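Local coordinates for transcriptional repressor of the blcABC operon (Agrobacterium tumefaciens, PDB 3MQ0), which represses the blcABC operon, probably by binding DNA through a winged helix-turn-helix domain, and is regulated via oligomerization, at residues 33-38 / 63-68; 73-76 / 82-85; 103-108 / 265-270. One frame throughout, in Å; residues are numbered along the deposited sequence.

Contact 1 (33-38 / 63-68); sequences VRILDL and HGLLAV
I35 of helix 27-41 points toward helix 59-71 and meets two neighbouring leucines there, L65 and L66. The contact is entirely apolar. It is small: three side chains make it. The nearest CA atoms, of I35 and L66, are 8.4 Å apart.

The chain of I35 is nearly extended beyond CB (chi2 163°). This carries CD1 outward to the far end, where it does most of the touching. Its closest partner is L66 CD2, 3.5 Å from I35 CD1. The other branch of I35 shares this partner, with I35 CG2 3.7 Å from L66 CD2. One leucine methyl therefore rests against both branches of the isoleucine. L66 does not leave its helix directly toward I35, but its end bends nearer, and the two side chains cross at a slant.

L65 approaches differently. It points at the first helix and passes I35 alongside, the two chains running in opposite directions. They touch through their terminal methyls, with L65 CD2 3.9 Å from I35 CD1. The two leucines differ in first torsion (chi1 176° in L65, -67° in L66), yet both bring CD2 to the same I35 methyl.

All three side chains are buried. L75 covers I35 and L66, and A48 and L51 of helix 48-52 also touch L66. This is the three-helix core of a helix-turn-helix domain, in which helix 59-71 is probably the recognition helix.

Contact 2 (73-76 / 82-85); sequences DLLA and TLRI
A76 and R84 face each other as a hydrogen-bonded antiparallel pair, and each satisfies the other's backbone. A76 N donates to R84 O at 2.8 Å, nearly straight at 169°. R84 N donates back to A76 O at 2.9 Å. Both carbonyls also receive weaker CA-H contacts: L75 CA is 3.2 Å from R84 O, and L83 CA is 3.4 Å from A76 O.

Next along is the non-hydrogen-bonded pair of L75 and I85, whose CA atoms are 4.7 Å apart and whose side chains diverge. Other backbone groups are satisfied outside the two segments: L74 bonds with G86 and L75 with M69, while L83 bonds with L46 of strand 46-47.

The side chains of A76 and R84 share one face of the sheet. R84 then runs out along its own strand to T82, where R84 NH2 donates to T82 OG1 at 3.2 Å. That donor's partner sits somewhat out of the guanidinium plane. The stronger bond of T82 OG1 is to D80 in the turn. R84 NH1 bonds with T105 OG1 of the second subunit and only weakly with S104 there. L75 and L83 meet only loosely, at 4.3 Å between L75 CD1 and L83 CD1.

These strands form the hairpin that is the wing of the domain. L75 packs on helices 27-41 and 59-71, and I85 packs on helix 27-41. Strand 82-85 runs between 75-77 and the short strand 46-47.

Contact 3 (103-108 / 265-270); sequences VSTFND and SEKLGY
K267 and L268, where helix 247-267 gives way to a turn, close on T105 of helix 102-110. K267 can be followed outward from its backbone. Its CB meets the methyl of the threonine, with K267 CB 4.0 Å from T105 CG2. Further on, CD passes the same methyl, with K267 CD 4.2 Å from T105 CG2. The chain is extended beyond CG, with chi2 to chi4 all near 180°, and slides past T105 in the opposite direction. This carries NZ past the methyl, and a water bridges it to the other helix. K267 NZ donates to the water at 3.0 Å, and that water donates to T105 O at 2.8 Å. NZ also bonds directly with H109 ND1, its strongest polar partner.

L268 touches T105 as well. Its end turns toward the threonine and crosses it, with L268 CD2 4.0 Å from T105 CG2. With chi1 at -61°, T105 OG1 stands beside the backbone N and CG2 opposite to it, which brings the methyl against both K267 and L268. The hydroxyl also borders L268 CD2, but its hydrogen bonds go to D101 O and to R84 NH1 of the second subunit. On the same helix, D108 OD2 bonds to A79 and S78 of that subunit.

The turn itself is a Schellman motif. Y270 N reaches back 3.0 Å to S265 O, and G269 N reaches 3.1 Å to E266 O. G269 has positive phi (110°). S265 O also accepts from L268 N, which comes from the opposite face of its plane.

L268 further packs on I225 of strand 218-226, and F106 packs on strand 120-127. Helix 102-110 and the end of helix 247-267 meet on the antiparallel sheet, an arrangement consistent with the GAF-like fold of IclR C-terminal domains.

Overall arrangement
Contacts 1 and 2 belong to one small domain and touch directly. L36 CD2 of contact 1 lies 3.6 Å from L75 CD2 of contact 2, so the helices and the hairpin share one core. Contact 3 is in the other domain, its centre about 29 Å from the centre of each. All three are mostly buried, but their chemistry differs. Contact 1 is purely apolar. Contact 2 is held by backbone hydrogen bonds. Contact 3 mixes methyl packing with a water bridge at a partly exposed lysine. All three also reach the second subunit: R84 of contact 2 meets residues of the partner's helix 102-110, which carries contact 3.

Contact 1 (33-38 / 63-68)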
ATOM      1  N   VAL B  33     -10.857  15.988   6.026  1.00 13.58           N
ATOM      2  CA  VAL B  33      -9.463  15.640   5.766  1.00 12.54           C
ATOM      3  C   VAL B  33      -8.623  15.689   7.052  1.00 13.98           C
ATOM      4  O   VAL B  33      -7.820  14.788   7.321  1.00 14.75           O
ATOM      5  CB  VAL B  33      -8.879  16.518   4.661  1.00 13.16           C
ATOM      6  CG1 VAL B  33      -7.365  16.311   4.536  1.00 16.22           C
ATOM      7  CG2 VAL B  33      -9.588  16.194   3.342  1.00 15.75           C
ATOM      8  N   ARG B  34      -8.832  16.712   7.874  1.00 11.85           N
ATOM      9  CA  ARG B  34      -8.117  16.774   9.155  1.00 17.85           C
ATOM     10  C   ARG B  34      -8.413  15.561  10.050  1.00 16.71           C
ATOM     11  O   ARG B  34      -7.501  14.977  10.669  1.00 14.46           O
ATOM     12  CB  ARG B  34      -8.444  18.077   9.875  1.00 20.86           C
ATOM     13  CG  ARG B  34      -7.829  18.212  11.256  1.00 30.94           C
ATOM     14  CD  ARG B  34      -8.038  19.633  11.770  1.00 48.28           C
ATOM     15  NE  ARG B  34      -8.604  20.492  10.733  1.00 65.27           N
ATOM     16  CZ  ARG B  34      -7.889  21.190   9.856  1.00 74.86           C
ATOM     17  NH1 ARG B  34      -6.561  21.141   9.889  1.00 78.17           N
ATOM     18  NH2 ARG B  34      -8.506  21.935   8.940  1.00 72.56           N
ATOM     19  N   ILE B  35      -9.688  15.179  10.108  1.00 15.75           N
ATOM     20  CA  ILE B  35     -10.117  14.012  10.884  1.00 19.39           C
ATOM     21  C   ILE B  35      -9.489  12.734  10.345  1.00 16.30           C
ATOM     22  O   ILE B  35      -8.993  11.921  11.115  1.00 15.51           O
ATOM     23  CB  ILE B  35     -11.659  13.872  10.876  1.00 18.43           C
ATOM     24  CG1 ILE B  35     -12.286  14.985  11.715  1.00 21.61           C
ATOM     25  CG2 ILE B  35     -12.098  12.514  11.419  1.00 17.78           C
ATOM     26  CD1 ILE B  35     -13.773  15.161  11.433  1.00 25.58           C
ATOM     27  N   LEU B  36      -9.515  12.541   9.026  1.00 13.16           N
ATOM     28  CA  LEU B  36      -8.901  11.340   8.472  1.00 12.92           C
ATOM     29  C   LEU B  36      -7.407  11.293   8.761  1.00 17.25           C
ATOM     30  O   LEU B  36      -6.866  10.231   9.079  1.00 14.86           O
ATOM     31  CB  LEU B  36      -9.183  11.203   6.974  1.00 12.51           C
ATOM     32  CG  LEU B  36     -10.666  10.893   6.720  1.00 16.29           C
ATOM     33  CD1 LEU B  36     -11.032  11.226   5.289  1.00 20.36           C
ATOM     34  CD2 LEU B  36     -11.021   9.439   7.034  1.00 20.06           C
ATOM     35  N   ASP B  37      -6.737  12.436   8.680  1.00 15.28           N
ATOM     36  CA  ASP B  37      -5.316  12.454   8.998  1.00 18.14           C
ATOM     37  C   ASP B  37      -5.055  12.056  10.453  1.00 22.04           C
ATOM     38  O   ASP B  37      -4.094  11.349  10.744  1.00 18.66           O
ATOM     39  CB  ASP B  37      -4.707  13.817   8.707  1.00 15.78           C
ATOM     40  CG  ASP B  37      -4.571  14.096   7.217  1.00 19.08           C
ATOM     41  OD1 ASP B  37      -4.726  13.164   6.385  1.00 20.70           O
ATOM     42  OD2 ASP B  37      -4.288  15.261   6.878  1.00 20.03           O
ATOM     43  N   LEU B  38      -5.903  12.525  11.364  1.00 18.45           N
ATOM     44  CA  LEU B  38      -5.738  12.231  12.786  1.00 22.28           C
ATOM     45  C   LEU B  38      -5.956  10.755  13.075  1.00 19.05           C
ATOM     46  O   LEU B  38      -5.187  10.141  13.803  1.00 18.60           O
ATOM     47  CB  LEU B  38      -6.698  13.059  13.622  1.00 20.11           C
ATOM     48  CG  LEU B  38      -6.279  14.509  13.828  1.00 29.42           C
ATOM     49  CD1 LEU B  38      -7.488  15.350  14.179  1.00 27.53           C
ATOM     50  CD2 LEU B  38      -5.211  14.600  14.917  1.00 30.68           C
ATOM     51  N   HIS B  63     -19.837  16.070  16.201  1.00 20.45           N
ATOM     52  CA  HIS B  63     -20.436  14.738  16.210  1.00 19.28           C
ATOM     53  C   HIS B  63     -21.222  14.445  14.935  1.00 20.70           C
ATOM     54  O   HIS B  63     -21.175  13.338  14.412  1.00 16.78           O
ATOM     55  CB  HIS B  63     -21.333  14.545  17.431  1.00 20.98           C
ATOM     56  CG  HIS B  63     -20.579  14.521  18.729  1.00 32.91           C
ATOM     57  ND1 HIS B  63     -21.187  14.267  19.938  1.00 47.43           N
ATOM     58  CD2 HIS B  63     -19.268  14.722  19.001  1.00 37.44           C
ATOM     59  CE1 HIS B  63     -20.282  14.310  20.901  1.00 45.60           C
ATOM     60  NE2 HIS B  63     -19.108  14.581  20.358  1.00 36.66           N
ATOM     61  N   GLY B  64     -21.951  15.435  14.444  1.00 15.43           N
ATOM     62  CA  GLY B  64     -22.707  15.267  13.211  1.00 13.45           C
ATOM     63  C   GLY B  64     -21.793  15.025  12.024  1.00 12.51           C
ATOM     64  O   GLY B  64     -22.084  14.210  11.168  1.00 16.06           O
ATOM     65  N   LEU B  65     -20.667  15.728  11.978  1.00 16.47           N
ATOM     66  CA  LEU B  65     -19.737  15.539  10.869  1.00 18.61           C
ATOM     67  C   LEU B  65     -19.156  14.135  10.907  1.00 16.21           C
ATOM     68  O   LEU B  65     -19.085  13.464   9.877  1.00 16.36           O
ATOM     69  CB  LEU B  65     -18.628  16.592  10.893  1.00 16.95           C
ATOM     70  CG  LEU B  65     -17.525  16.466   9.848  1.00 19.79           C
ATOM     71  CD1 LEU B  65     -18.079  16.551   8.423  1.00 19.91           C
ATOM     72  CD2 LEU B  65     -16.537  17.585  10.122  1.00 20.54           C
ATOM     73  N   LEU B  66     -18.757  13.689  12.098  1.00 16.20           N
ATOM     74  CA  LEU B  66     -18.202  12.348  12.250  1.00 17.40           C
ATOM     75  C   LEU B  66     -19.230  11.295  11.825  1.00 13.64           C
ATOM     76  O   LEU B  66     -18.884  10.312  11.191  1.00 14.35           O
ATOM     77  CB  LEU B  66     -17.721  12.102  13.682  1.00 16.89           C
ATOM     78  CG  LEU B  66     -16.520  12.918  14.172  1.00 14.18           C
ATOM     79  CD1 LEU B  66     -16.246  12.628  15.650  1.00 14.66           C
ATOM     80  CD2 LEU B  66     -15.290  12.621  13.343  1.00 19.16           C
ATOM     81  N   ALA B  67     -20.498  11.507  12.159  1.00 16.46           N
ATOM     82  CA  ALA B  67     -21.534  10.545  11.783  1.00 22.16           C
ATOM     83  C   ALA B  67     -21.745  10.495  10.273  1.00 17.47           C
ATOM     84  O   ALA B  67     -21.979   9.436   9.710  1.00 17.42           O
ATOM     85  CB  ALA B  67     -22.848  10.829  12.511  1.00 22.93           C
ATOM     86  N   VAL B  68     -21.658  11.648   9.616  1.00 15.52           N
ATOM     87  CA  VAL B  68     -21.762  11.700   8.171  1.00 13.41           C
ATOM     88  C   VAL B  68     -20.584  10.984   7.512  1.00 13.43           C
ATOM     89  O   VAL B  68     -20.767  10.249   6.554  1.00 13.55           O
ATOM     90  CB  VAL B  68     -21.867  13.155   7.657  1.00 13.77           C
ATOM     91  CG1 VAL B  68     -21.671  13.206   6.142  1.00 15.89           C
ATOM     92  CG2 VAL B  68     -23.213  13.756   8.052  1.00 18.17           C
TER

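Contact 2 (73-76 / 82-85)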
ATOM      1  N   ASP B  73     -18.776   6.148   4.676  1.00 18.19           N
ATOM      2  CA  ASP B  73     -17.786   5.067   4.708  1.00 16.87           C
ATOM      3  C   ASP B  73     -16.326   5.557   4.656  1.00 18.67           C
ATOM      4  O   ASP B  73     -15.397   4.776   4.447  1.00 20.37           O
ATOM      5  CB  ASP B  73     -18.076   4.023   3.624  1.00 27.35           C
ATOM      6  CG  ASP B  73     -19.456   3.383   3.779  1.00 37.61           C
ATOM      7  OD1 ASP B  73     -19.902   3.185   4.934  1.00 43.55           O
ATOM      8  OD2 ASP B  73     -20.098   3.087   2.746  1.00 39.53           O
ATOM      9  N   LEU B  74     -16.119   6.851   4.864  1.00 17.77           N
ATOM     10  CA  LEU B  74     -14.765   7.347   5.084  1.00 14.15           C
ATOM     11  C   LEU B  74     -14.212   6.790   6.401  1.00 18.64           C
ATOM     12  O   LEU B  74     -13.028   6.463   6.495  1.00 18.34           O
ATOM     13  CB  LEU B  74     -14.757   8.877   5.115  1.00 12.16           C
ATOM     14  CG  LEU B  74     -15.207   9.529   3.803  1.00 15.57           C
ATOM     15  CD1 LEU B  74     -15.422  10.992   4.046  1.00 16.70           C
ATOM     16  CD2 LEU B  74     -14.164   9.290   2.704  1.00 20.71           C
ATOM     17  N   LEU B  75     -15.074   6.726   7.420  1.00 15.20           N
ATOM     18  CA  LEU B  75     -14.740   6.118   8.704  1.00 13.93           C
ATOM     19  C   LEU B  75     -15.649   4.919   8.944  1.00 14.52           C
ATOM     20  O   LEU B  75     -16.757   4.844   8.411  1.00 17.99           O
ATOM     21  CB  LEU B  75     -14.961   7.102   9.863  1.00 14.83           C
ATOM     22  CG  LEU B  75     -14.189   8.422   9.838  1.00 14.33           C
ATOM     23  CD1 LEU B  75     -14.698   9.402  10.901  1.00 15.04           C
ATOM     24  CD2 LEU B  75     -12.688   8.202   9.970  1.00 16.96           C
ATOM     25  N   ALA B  76     -15.158   4.001   9.757  1.00 14.41           N
ATOM     26  CA  ALA B  76     -15.923   2.873  10.254  1.00 16.36           C
ATOM     27  C   ALA B  76     -16.022   3.026  11.766  1.00 21.86           C
ATOM     28  O   ALA B  76     -15.043   3.380  12.430  1.00 21.43           O
ATOM     29  CB  ALA B  76     -15.216   1.572   9.912  1.00 18.72           C
ATOM     30  N   THR B  82     -15.314   3.629  18.879  1.00 22.27           N
ATOM     31  CA  THR B  82     -14.082   4.160  18.317  1.00 22.33           C
ATOM     32  C   THR B  82     -14.184   4.205  16.803  1.00 19.76           C
ATOM     33  O   THR B  82     -14.929   3.457  16.187  1.00 20.96           O
ATOM     34  CB  THR B  82     -12.831   3.372  18.763  1.00 30.47           C
ATOM     35  OG1 THR B  82     -13.004   1.981  18.477  1.00 36.71           O
ATOM     36  CG2 THR B  82     -12.597   3.556  20.253  1.00 26.35           C
ATOM     37  N   LEU B  83     -13.446   5.114  16.200  1.00 20.13           N
ATOM     38  CA  LEU B  83     -13.561   5.325  14.778  1.00 23.85           C
ATOM     39  C   LEU B  83     -12.250   4.912  14.134  1.00 23.25           C
ATOM     40  O   LEU B  83     -11.179   5.097  14.707  1.00 29.36           O
ATOM     41  CB  LEU B  83     -13.890   6.788  14.504  1.00 21.95           C
ATOM     42  CG  LEU B  83     -15.275   7.199  15.001  1.00 27.74           C
ATOM     43  CD1 LEU B  83     -15.416   8.702  15.062  1.00 30.11           C
ATOM     44  CD2 LEU B  83     -16.353   6.592  14.109  1.00 25.40           C
ATOM     45  N   ARG B  84     -12.337   4.312  12.957  1.00 16.34           N
ATOM     46  CA  ARG B  84     -11.137   3.919  12.241  1.00 20.36           C
ATOM     47  C   ARG B  84     -11.327   4.265  10.781  1.00 16.86           C
ATOM     48  O   ARG B  84     -12.443   4.516  10.343  1.00 17.61           O
ATOM     49  CB  ARG B  84     -10.876   2.419  12.427  1.00 25.42           C
ATOM     50  CG  ARG B  84     -10.726   2.076  13.900  1.00 36.42           C
ATOM     51  CD  ARG B  84     -10.858   0.603  14.269  1.00 54.62           C
ATOM     52  NE  ARG B  84     -11.108   0.490  15.712  1.00 60.98           N
ATOM     53  CZ  ARG B  84     -11.026  -0.634  16.419  1.00 66.01           C
ATOM     54  NH1 ARG B  84     -10.684  -1.774  15.832  1.00 67.68           N
ATOM     55  NH2 ARG B  84     -11.282  -0.613  17.724  1.00 62.77           N
ATOM     56  N   ILE B  85     -10.233   4.299  10.028  1.00 15.66           N
ATOM     57  CA  ILE B  85     -10.349   4.524   8.597  1.00 12.83           C
ATOM     58  C   ILE B  85     -11.199   3.427   7.954  1.00 12.59           C
ATOM     59  O   ILE B  85     -11.001   2.240   8.233  1.00 18.94           O
ATOM     60  CB  ILE B  85      -8.964   4.525   7.924  1.00 18.77           C
ATOM     61  CG1 ILE B  85      -8.066   5.605   8.545  1.00 19.65           C
ATOM     62  CG2 ILE B  85      -9.105   4.724   6.414  1.00 15.67           C
ATOM     63  CD1 ILE B  85      -8.544   7.025   8.300  1.00 21.33           C
TER

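Contact 3 (103-108 / 265-270)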
ATOM      1  N   VAL B 103       7.728   9.419 -15.195  1.00 21.09           N
ATOM      2  CA  VAL B 103       8.275  10.296 -16.212  1.00 20.09           C
ATOM      3  C   VAL B 103       7.403  11.534 -16.409  1.00 22.37           C
ATOM      4  O   VAL B 103       7.917  12.644 -16.513  1.00 20.95           O
ATOM      5  CB  VAL B 103       8.457   9.554 -17.549  1.00 26.85           C
ATOM      6  CG1 VAL B 103       8.875  10.525 -18.651  1.00 30.28           C
ATOM      7  CG2 VAL B 103       9.476   8.434 -17.378  1.00 28.88           C
ATOM      8  N   SER B 104       6.084  11.365 -16.475  1.00 23.97           N
ATOM      9  CA  SER B 104       5.225  12.535 -16.647  1.00 27.14           C
ATOM     10  C   SER B 104       5.228  13.412 -15.377  1.00 21.18           C
ATOM     11  O   SER B 104       5.177  14.630 -15.466  1.00 21.90           O
ATOM     12  CB  SER B 104       3.795  12.141 -17.044  1.00 39.56           C
ATOM     13  OG  SER B 104       3.190  11.338 -16.048  1.00 44.79           O
ATOM     14  N   THR B 105       5.304  12.784 -14.207  1.00 20.74           N
ATOM     15  CA  THR B 105       5.412  13.519 -12.945  1.00 26.48           C
ATOM     16  C   THR B 105       6.686  14.375 -12.927  1.00 24.90           C
ATOM     17  O   THR B 105       6.664  15.553 -12.580  1.00 21.18           O
ATOM     18  CB  THR B 105       5.422  12.539 -11.748  1.00 27.34           C
ATOM     19  OG1 THR B 105       4.187  11.807 -11.732  1.00 35.55           O
ATOM     20  CG2 THR B 105       5.593  13.283 -10.426  1.00 24.50           C
ATOM     21  N   PHE B 106       7.790  13.755 -13.316  1.00 17.82           N
ATOM     22  CA  PHE B 106       9.085  14.428 -13.481  1.00 17.53           C
ATOM     23  C   PHE B 106       8.969  15.625 -14.438  1.00 21.11           C
ATOM     24  O   PHE B 106       9.343  16.734 -14.085  1.00 17.06           O
ATOM     25  CB  PHE B 106      10.083  13.376 -13.979  1.00 16.21           C
ATOM     26  CG  PHE B 106      11.357  13.925 -14.587  1.00 18.41           C
ATOM     27  CD1 PHE B 106      12.413  14.335 -13.783  1.00 14.86           C
ATOM     28  CD2 PHE B 106      11.525  13.938 -15.962  1.00 18.87           C
ATOM     29  CE1 PHE B 106      13.612  14.795 -14.350  1.00 12.57           C
ATOM     30  CE2 PHE B 106      12.708  14.401 -16.537  1.00 18.62           C
ATOM     31  CZ  PHE B 106      13.753  14.827 -15.722  1.00 16.54           C
ATOM     32  N   ASN B 107       8.424  15.408 -15.635  1.00 16.99           N
ATOM     33  CA  ASN B 107       8.338  16.477 -16.635  1.00 21.65           C
ATOM     34  C   ASN B 107       7.602  17.686 -16.085  1.00 27.31           C
ATOM     35  O   ASN B 107       8.059  18.824 -16.225  1.00 27.37           O
ATOM     36  CB  ASN B 107       7.618  16.008 -17.905  1.00 26.00           C
ATOM     37  CG  ASN B 107       8.430  15.022 -18.722  1.00 26.94           C
ATOM     38  OD1 ASN B 107       9.646  15.007 -18.662  1.00 26.85           O
ATOM     39  ND2 ASN B 107       7.743  14.206 -19.517  1.00 36.15           N
ATOM     40  N   ASP B 108       6.451  17.432 -15.469  1.00 21.41           N
ATOM     41  CA  ASP B 108       5.612  18.494 -14.918  1.00 29.84           C
ATOM     42  C   ASP B 108       6.266  19.236 -13.751  1.00 24.90           C
ATOM     43  O   ASP B 108       6.109  20.452 -13.588  1.00 25.21           O
ATOM     44  CB  ASP B 108       4.256  17.923 -14.510  1.00 31.79           C
ATOM     45  CG  ASP B 108       3.432  17.475 -15.714  1.00 44.43           C
ATOM     46  OD1 ASP B 108       3.821  17.805 -16.860  1.00 42.72           O
ATOM     47  OD2 ASP B 108       2.398  16.802 -15.522  1.00 41.37           O
ATOM     48  N   SER B 265       9.618  13.004  -4.870  1.00 15.45           N
ATOM     49  CA  SER B 265       9.310  11.771  -4.130  1.00 18.67           C
ATOM     50  C   SER B 265       7.954  11.845  -3.422  1.00 17.74           C
ATOM     51  O   SER B 265       7.173  10.887  -3.426  1.00 17.67           O
ATOM     52  CB  SER B 265      10.407  11.496  -3.089  1.00 20.34           C
ATOM     53  OG  SER B 265      11.651  11.300  -3.748  1.00 22.20           O
ATOM     54  N   GLU B 266       7.679  12.990  -2.818  1.00 15.89           N
ATOM     55  CA  GLU B 266       6.396  13.211  -2.156  1.00 18.91           C
ATOM     56  C   GLU B 266       5.232  13.050  -3.134  1.00 19.84           C
ATOM     57  O   GLU B 266       4.194  12.479  -2.806  1.00 18.32           O
ATOM     58  CB  GLU B 266       6.362  14.588  -1.505  1.00 25.98           C
ATOM     59  CG  GLU B 266       5.178  14.775  -0.580  1.00 47.50           C
ATOM     60  CD  GLU B 266       5.249  16.069   0.202  1.00 63.50           C
ATOM     61  OE1 GLU B 266       5.015  17.141  -0.400  1.00 71.88           O
ATOM     62  OE2 GLU B 266       5.542  16.014   1.416  1.00 62.66           O
ATOM     63  N   LYS B 267       5.416  13.517  -4.357  1.00 18.89           N
ATOM     64  CA  LYS B 267       4.385  13.356  -5.369  1.00 18.84           C
ATOM     65  C   LYS B 267       4.155  11.893  -5.709  1.00 22.95           C
ATOM     66  O   LYS B 267       3.108  11.544  -6.222  1.00 19.69           O
ATOM     67  CB  LYS B 267       4.753  14.147  -6.628  1.00 17.87           C
ATOM     68  CG  LYS B 267       4.719  15.644  -6.416  1.00 19.64           C
ATOM     69  CD  LYS B 267       5.050  16.392  -7.700  1.00 26.20           C
ATOM     70  CE  LYS B 267       4.862  17.896  -7.512  1.00 31.16           C
ATOM     71  NZ  LYS B 267       5.398  18.664  -8.676  1.00 34.75           N
ATOM     72  N   LEU B 268       5.135  11.041  -5.408  1.00 18.95           N
ATOM     73  CA  LEU B 268       5.048   9.621  -5.736  1.00 21.34           C
ATOM     74  C   LEU B 268       4.633   8.770  -4.548  1.00 23.37           C
ATOM     75  O   LEU B 268       4.581   7.538  -4.643  1.00 25.90           O
ATOM     76  CB  LEU B 268       6.379   9.121  -6.307  1.00 20.03           C
ATOM     77  CG  LEU B 268       6.894   9.849  -7.546  1.00 23.47           C
ATOM     78  CD1 LEU B 268       8.265   9.299  -7.944  1.00 24.35           C
ATOM     79  CD2 LEU B 268       5.905   9.712  -8.694  1.00 27.12           C
ATOM     80  N   GLY B 269       4.347   9.419  -3.425  1.00 23.16           N
ATOM     81  CA  GLY B 269       3.849   8.719  -2.261  1.00 26.17           C
ATOM     82  C   GLY B 269       4.810   8.631  -1.092  1.00 29.48           C
ATOM     83  O   GLY B 269       4.422   8.195  -0.012  1.00 26.24           O
ATOM     84  N   TYR B 270       6.063   9.041  -1.293  1.00 19.72           N
ATOM     85  CA  TYR B 270       7.036   9.026  -0.210  1.00 21.02           C
ATOM     86  C   TYR B 270       6.644   9.995   0.908  1.00 28.63           C
ATOM     87  O   TYR B 270       6.273  11.140   0.652  1.00 24.95           O
ATOM     88  CB  TYR B 270       8.426   9.376  -0.746  1.00 24.64           C
ATOM     89  CG  TYR B 270       9.507   9.413   0.312  1.00 28.09           C
ATOM     90  CD1 TYR B 270       9.846   8.270   1.022  1.00 30.62           C
ATOM     91  CD2 TYR B 270      10.188  10.590   0.590  1.00 33.77           C
ATOM     92  CE1 TYR B 270      10.837   8.299   1.985  1.00 39.44           C
ATOM     93  CE2 TYR B 270      11.181  10.626   1.552  1.00 45.65           C
ATOM     94  CZ  TYR B 270      11.500   9.477   2.245  1.00 45.29           C
ATOM     95  OH  TYR B 270      12.485   9.507   3.206  1.00 60.03           O
TER
HETATM   96  O   HOH W   1       4.749  16.934 -11.027  1.00 31.73           O